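Local coordinates for protein chitinase (Chromobacterium violaceum, PDB 4TXG) that probably hydrolyses the glycosidic bonds of chitin as a family GH18 chitinase, joining a catalytic barrel to further domains in one chain, at residues L413-K418 with N426-P431; T441-H446 with Y760-G765. One frame throughout, in Å; residues are numbered along the deposited sequence.

Interaction 1 (L413-K418 with N426-P431); sequences LYDDGK and NVYSTP. With CS (cesium ion), chain F.
Tyr428 and Asp415 reach for each other from opposite directions and are joined by a short hydrogen bond: the phenol OH gives its proton to Asp415 OD1 at 2.6 Å. The oxygen is approached on its syn side and only 17° out of the carboxylate plane, although carboxylate and ring planes are turned 51° apart. Asp415 CG lies in the plane of the ring at its edge, and OD2 comes to 3.4 Å from Tyr428 CE1. With CG anti to the backbone N (chi1 -174°), the carboxylate of Asp415 sits between the ring and the backbone of its own loop, and Gly417 N bonds to Asp415 OD2 at 2.8 Å from above the carboxylate plane. This is an Asx turn, and a second follows one residue on, with Lys418 N on Asp416 OD1; the paired turns shape the loop that leads into helix 420-424, while a Schellman motif with Asn426 as its C-prime residue ends that helix. The Gly417 carbonyl lies over one face of the tyrosine ring, its O 3.3 Å from Tyr428 CE2 and offset toward the rim. Asp419 N is also hydrogen-bonded to the phenol oxygen, so two partners grip the hydroxyl and probably set its rotation. At the other end of Tyr428, a cesium ion is bound by Ser429 OG at 3.0 Å and by a water.

Interaction 2 (T441-H446 with Y760-G765); sequences TDWAYH and YLPISG
The first turn and a half of helix 441-448, with Tyr445 N bonded to Thr441 O at 2.9 Å and His446 N to Asp442 O at 3.1 Å, faces an extended loop, 760-765, that has no regular structure and makes no hydrogen bond to this part of the helix. Within 441-446, Trp443 is the residue that reaches the loop; just beyond, Ser764 OG is hydrogen-bonded to Tyr447 O. With CG anti to the backbone N (chi1 179°) the indole is sent out from the helix, and chi2 of 91° turns its plane across that of CA, CB and CG. The pyrrole side of the indole meets Leu761, whose CD1 lies 4.0 Å from Trp443 NE1, the two side chains crossing at a slant. The benzo side meets Pro762 at about a right angle: the proline CD is 4.1 Å from Trp443 CZ2, and Pro762 O is 3.9 Å from that same carbon. Leu761 CB adds a looser apolar approach to CZ2, at 4.3 Å. The polar ends are served by a third piece of chain: Trp443 NE1 is hydrogen-bonded to Ser702 O, and Pro762 O to Ser702 OG. Leu377 of helix 374-377 packs against both Trp443 and Pro762. All three touching residues are buried in the interface between a helix of the GH18 catalytic TIM barrel and the loop joining strands 752-758 and 767-773 of the C-terminal beta-rich domain.

In the fold
The two interactions come in series along the chain, with centres 14 Å apart. Interaction 1 is local, joining the loop before the short helix 420-424 to the one after it; interaction 2 is long-range, spanning 314 residues from helix 441-448 to the C-terminal domain. They touch directly where 413-418 runs beside the start of that helix: Leu413 O lies 2.9 Å from Asp442 N, probably a hydrogen bond, and Tyr414 CD1 packs 3.7 Å from Asp442 CB. The excursion between barrel strands 391-395 and 457-462 holds all of interaction 1, about 22 Å from the molecule's centre, and the helix side of interaction 2, whose centre is about 12 Å from it, facing the C-terminal domain.

Interaction 1 (L413-K418 with N426-P431)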
loop_
_atom_site.group_PDB
_atom_site.type_symbol
_atom_site.label_atom_id
_atom_site.label_comp_id
_atom_site.label_asym_id
_atom_site.label_seq_id
_atom_site.Cartn_x
_atom_site.Cartn_y
_atom_site.Cartn_z
ATOM N N LEU A 413 4.421 -14.327 -1.258
ATOM C CA LEU A 413 3.020 -14.319 -1.691
ATOM C C LEU A 413 2.113 -14.976 -0.647
ATOM O O LEU A 413 1.032 -14.470 -0.340
ATOM C CB LEU A 413 2.862 -15.048 -3.026
ATOM C CG LEU A 413 1.437 -15.179 -3.568
ATOM C CD1 LEU A 413 0.795 -13.810 -3.746
ATOM C CD2 LEU A 413 1.437 -15.946 -4.885
ATOM N N TYR A 414 2.563 -16.118 -0.131
ATOM C CA TYR A 414 1.789 -16.936 0.804
ATOM C C TYR A 414 2.516 -17.211 2.112
ATOM O O TYR A 414 3.734 -17.109 2.192
ATOM C CB TYR A 414 1.478 -18.304 0.194
ATOM C CG TYR A 414 0.581 -18.347 -1.016
ATOM C CD1 TYR A 414 -0.578 -17.582 -1.090
ATOM C CD2 TYR A 414 0.863 -19.223 -2.063
ATOM C CE1 TYR A 414 -1.412 -17.661 -2.190
ATOM C CE2 TYR A 414 0.042 -19.307 -3.167
ATOM C CZ TYR A 414 -1.097 -18.530 -3.221
ATOM O OH TYR A 414 -1.916 -18.628 -4.319
ATOM N N ASP A 415 1.751 -17.621 3.116
ATOM C CA ASP A 415 2.299 -18.246 4.314
ATOM C C ASP A 415 2.694 -19.704 3.998
ATOM O O ASP A 415 2.007 -20.362 3.211
ATOM C CB ASP A 415 1.265 -18.208 5.433
ATOM C CG ASP A 415 1.818 -18.714 6.750
ATOM O OD1 ASP A 415 2.526 -17.937 7.426
ATOM O OD2 ASP A 415 1.560 -19.884 7.086
ATOM N N ASP A 416 3.788 -20.192 4.593
ATOM C CA ASP A 416 4.204 -21.599 4.430
ATOM C C ASP A 416 4.208 -22.334 5.771
ATOM O O ASP A 416 4.675 -23.473 5.870
ATOM C CB ASP A 416 5.594 -21.700 3.751
ATOM C CG ASP A 416 6.761 -21.250 4.656
ATOM O OD1 ASP A 416 6.533 -20.644 5.726
ATOM O OD2 ASP A 416 7.935 -21.493 4.273
ATOM N N GLY A 417 3.677 -21.683 6.800
ATOM C CA GLY A 417 3.578 -22.295 8.113
ATOM C C GLY A 417 4.887 -22.258 8.883
ATOM O O GLY A 417 4.968 -22.763 10.007
ATOM N N LYS A 418 5.915 -21.651 8.295
ATOM C CA LYS A 418 7.260 -21.718 8.877
ATOM C C LYS A 418 7.957 -20.356 9.032
ATOM O O LYS A 418 9.170 -20.310 9.238
ATOM C CB LYS A 418 8.148 -22.628 8.026
ATOM C CG LYS A 418 7.705 -24.081 7.951
ATOM C CD LYS A 418 8.647 -24.872 7.051
ATOM C CE LYS A 418 7.945 -26.034 6.371
ATOM N NZ LYS A 418 6.919 -25.559 5.396
ATOM N N ASN A 426 4.778 -17.112 18.628
ATOM C CA ASN A 426 3.789 -18.158 18.911
ATOM C C ASN A 426 2.490 -18.010 18.119
ATOM O O ASN A 426 1.436 -18.474 18.548
ATOM C CB ASN A 426 3.457 -18.199 20.411
ATOM C CG ASN A 426 2.950 -19.549 20.856
ATOM O OD1 ASN A 426 3.506 -20.578 20.487
ATOM N ND2 ASN A 426 1.887 -19.553 21.660
ATOM N N VAL A 427 2.577 -17.375 16.958
ATOM C CA VAL A 427 1.395 -17.123 16.138
ATOM C C VAL A 427 0.762 -18.404 15.584
ATOM O O VAL A 427 -0.462 -18.542 15.580
ATOM C CB VAL A 427 1.760 -16.157 14.987
ATOM C CG1 VAL A 427 0.671 -16.118 13.923
ATOM C CG2 VAL A 427 2.022 -14.752 15.555
ATOM N N TYR A 428 1.580 -19.352 15.128
ATOM C CA TYR A 428 1.016 -20.565 14.541
ATOM C C TYR A 428 0.387 -21.456 15.598
ATOM O O TYR A 428 -0.583 -22.153 15.325
ATOM C CB TYR A 428 2.078 -21.363 13.777
ATOM C CG TYR A 428 2.630 -20.662 12.560
ATOM C CD1 TYR A 428 1.806 -20.335 11.483
ATOM C CD2 TYR A 428 3.980 -20.357 12.472
ATOM C CE1 TYR A 428 2.319 -19.702 10.360
ATOM C CE2 TYR A 428 4.500 -19.737 11.353
ATOM C CZ TYR A 428 3.668 -19.408 10.308
ATOM O OH TYR A 428 4.201 -18.788 9.198
ATOM N N SER A 429 0.950 -21.435 16.801
ATOM C CA SER A 429 0.531 -22.358 17.844
ATOM C C SER A 429 -0.658 -21.891 18.681
ATOM O O SER A 429 -1.285 -22.706 19.354
ATOM C CB SER A 429 1.705 -22.658 18.776
ATOM O OG SER A 429 2.772 -23.245 18.044
ATOM N N THR A 430 -0.981 -20.603 18.663
ATOM C CA THR A 430 -2.078 -20.145 19.522
ATOM C C THR A 430 -3.403 -20.473 18.832
ATOM O O THR A 430 -3.637 -20.082 17.686
ATOM C CB THR A 430 -1.963 -18.633 19.874
ATOM O OG1 THR A 430 -3.066 -18.242 20.707
ATOM C CG2 THR A 430 -1.935 -17.768 18.630
ATOM N N PRO A 431 -4.258 -21.237 19.521
ATOM C CA PRO A 431 -5.500 -21.754 18.934
ATOM C C PRO A 431 -6.378 -20.669 18.319
ATOM O O PRO A 431 -6.953 -20.906 17.259
ATOM C CB PRO A 431 -6.216 -22.397 20.126
ATOM C CG PRO A 431 -5.133 -22.716 21.103
ATOM C CD PRO A 431 -4.078 -21.664 20.922
HETATM CS CS CS F . 4.165 -20.910 16.706
HETATM O O HOH W 1 5.457 -22.963 14.894
#

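Interaction 2 (T441-H446 with Y760-G765)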
loop_
_atom_site.group_PDB
_atom_site.type_symbol
_atom_site.label_atom_id
_atom_site.label_comp_id
_atom_site.label_asym_id
_atom_site.label_seq_id
_atom_site.Cartn_x
_atom_site.Cartn_y
_atom_site.Cartn_z
ATOM N N THR A 441 1.655 -11.434 1.096
ATOM C CA THR A 441 0.878 -10.620 0.167
ATOM C C THR A 441 -0.592 -11.026 0.134
ATOM O O THR A 441 -1.488 -10.173 0.133
ATOM C CB THR A 441 1.490 -10.734 -1.246
ATOM O OG1 THR A 441 2.857 -10.302 -1.182
ATOM C CG2 THR A 441 0.734 -9.874 -2.263
ATOM N N ASP A 442 -0.828 -12.333 0.135
ATOM C CA ASP A 442 -2.186 -12.877 0.055
ATOM C C ASP A 442 -3.006 -12.422 1.261
ATOM O O ASP A 442 -4.178 -12.047 1.107
ATOM C CB ASP A 442 -2.133 -14.411 -0.037
ATOM C CG ASP A 442 -3.502 -15.053 -0.148
ATOM O OD1 ASP A 442 -4.017 -15.212 -1.280
ATOM O OD2 ASP A 442 -4.061 -15.433 0.905
ATOM N N TRP A 443 -2.393 -12.418 2.447
ATOM C CA TRP A 443 -3.124 -12.030 3.659
ATOM C C TRP A 443 -3.488 -10.552 3.586
ATOM O O TRP A 443 -4.625 -10.160 3.877
ATOM C CB TRP A 443 -2.309 -12.312 4.940
ATOM C CG TRP A 443 -3.068 -11.890 6.180
ATOM C CD1 TRP A 443 -3.916 -12.655 6.926
ATOM C CD2 TRP A 443 -3.076 -10.585 6.774
ATOM N NE1 TRP A 443 -4.444 -11.909 7.961
ATOM C CE2 TRP A 443 -3.940 -10.634 7.889
ATOM C CE3 TRP A 443 -2.417 -9.380 6.479
ATOM C CZ2 TRP A 443 -4.176 -9.527 8.708
ATOM C CZ3 TRP A 443 -2.657 -8.271 7.285
ATOM C CH2 TRP A 443 -3.532 -8.353 8.392
ATOM N N ALA A 444 -2.518 -9.728 3.190
ATOM C CA ALA A 444 -2.737 -8.286 3.098
ATOM C C ALA A 444 -3.830 -7.940 2.088
ATOM O O ALA A 444 -4.660 -7.068 2.335
ATOM C CB ALA A 444 -1.437 -7.579 2.734
ATOM N N TYR A 445 -3.815 -8.599 0.931
ATOM C CA TYR A 445 -4.879 -8.397 -0.047
ATOM C C TYR A 445 -6.241 -8.677 0.592
ATOM O O TYR A 445 -7.194 -7.893 0.469
ATOM C CB TYR A 445 -4.673 -9.301 -1.267
ATOM C CG TYR A 445 -5.926 -9.480 -2.091
ATOM C CD1 TYR A 445 -6.397 -8.457 -2.916
ATOM C CD2 TYR A 445 -6.645 -10.667 -2.037
ATOM C CE1 TYR A 445 -7.552 -8.619 -3.663
ATOM C CE2 TYR A 445 -7.799 -10.834 -2.790
ATOM C CZ TYR A 445 -8.247 -9.810 -3.590
ATOM O OH TYR A 445 -9.406 -9.980 -4.326
ATOM N N HIS A 446 -6.331 -9.801 1.282
ATOM C CA HIS A 446 -7.606 -10.195 1.861
ATOM C C HIS A 446 -8.030 -9.266 2.990
ATOM O O HIS A 446 -9.232 -9.044 3.192
ATOM C CB HIS A 446 -7.539 -11.649 2.319
ATOM C CG HIS A 446 -7.730 -12.607 1.185
ATOM N ND1 HIS A 446 -8.919 -12.692 0.499
ATOM C CD2 HIS A 446 -6.870 -13.455 0.574
ATOM C CE1 HIS A 446 -8.799 -13.586 -0.472
ATOM N NE2 HIS A 446 -7.572 -14.068 -0.443
ATOM N N TYR A 760 -9.412 -11.902 15.980
ATOM C CA TYR A 760 -8.022 -12.137 16.370
ATOM C C TYR A 760 -6.936 -11.604 15.447
ATOM O O TYR A 760 -5.779 -11.517 15.862
ATOM C CB TYR A 760 -7.813 -13.635 16.592
ATOM C CG TYR A 760 -8.513 -14.050 17.851
ATOM C CD1 TYR A 760 -7.933 -13.803 19.090
ATOM C CD2 TYR A 760 -9.781 -14.614 17.814
ATOM C CE1 TYR A 760 -8.574 -14.143 20.255
ATOM C CE2 TYR A 760 -10.435 -14.958 18.990
ATOM C CZ TYR A 760 -9.821 -14.720 20.201
ATOM O OH TYR A 760 -10.445 -15.060 21.379
ATOM N N LEU A 761 -7.292 -11.239 14.219
ATOM C CA LEU A 761 -6.373 -10.511 13.347
ATOM C C LEU A 761 -7.114 -9.329 12.730
ATOM O O LEU A 761 -8.349 -9.342 12.652
ATOM C CB LEU A 761 -5.791 -11.420 12.258
ATOM C CG LEU A 761 -4.688 -12.389 12.718
ATOM C CD1 LEU A 761 -4.392 -13.438 11.642
ATOM C CD2 LEU A 761 -3.422 -11.632 13.086
ATOM N N PRO A 762 -6.372 -8.301 12.285
ATOM C CA PRO A 762 -7.048 -7.095 11.793
ATOM C C PRO A 762 -7.974 -7.322 10.600
ATOM O O PRO A 762 -7.745 -8.217 9.776
ATOM C CB PRO A 762 -5.879 -6.187 11.401
ATOM C CG PRO A 762 -4.783 -6.585 12.373
ATOM C CD PRO A 762 -4.919 -8.093 12.436
ATOM N N ILE A 763 -9.024 -6.500 10.538
ATOM C CA ILE A 763 -9.933 -6.446 9.398
ATOM C C ILE A 763 -10.187 -4.997 9.006
ATOM O O ILE A 763 -10.016 -4.080 9.821
ATOM C CB ILE A 763 -11.307 -7.110 9.702
ATOM C CG1 ILE A 763 -12.072 -6.273 10.728
ATOM C CG2 ILE A 763 -11.129 -8.567 10.178
ATOM C CD1 ILE A 763 -13.469 -6.789 11.049
ATOM N N SER A 764 -10.570 -4.792 7.749
ATOM C CA SER A 764 -11.158 -3.529 7.322
ATOM C C SER A 764 -12.643 -3.784 7.076
ATOM O O SER A 764 -13.108 -4.933 7.147
ATOM C CB SER A 764 -10.475 -2.968 6.067
ATOM O OG SER A 764 -10.632 -3.828 4.948
ATOM N N GLY A 765 -13.389 -2.728 6.801
ATOM C CA GLY A 765 -14.828 -2.854 6.678
ATOM C C GLY A 765 -15.480 -2.915 8.050
ATOM O O GLY A 765 -15.213 -2.064 8.896
#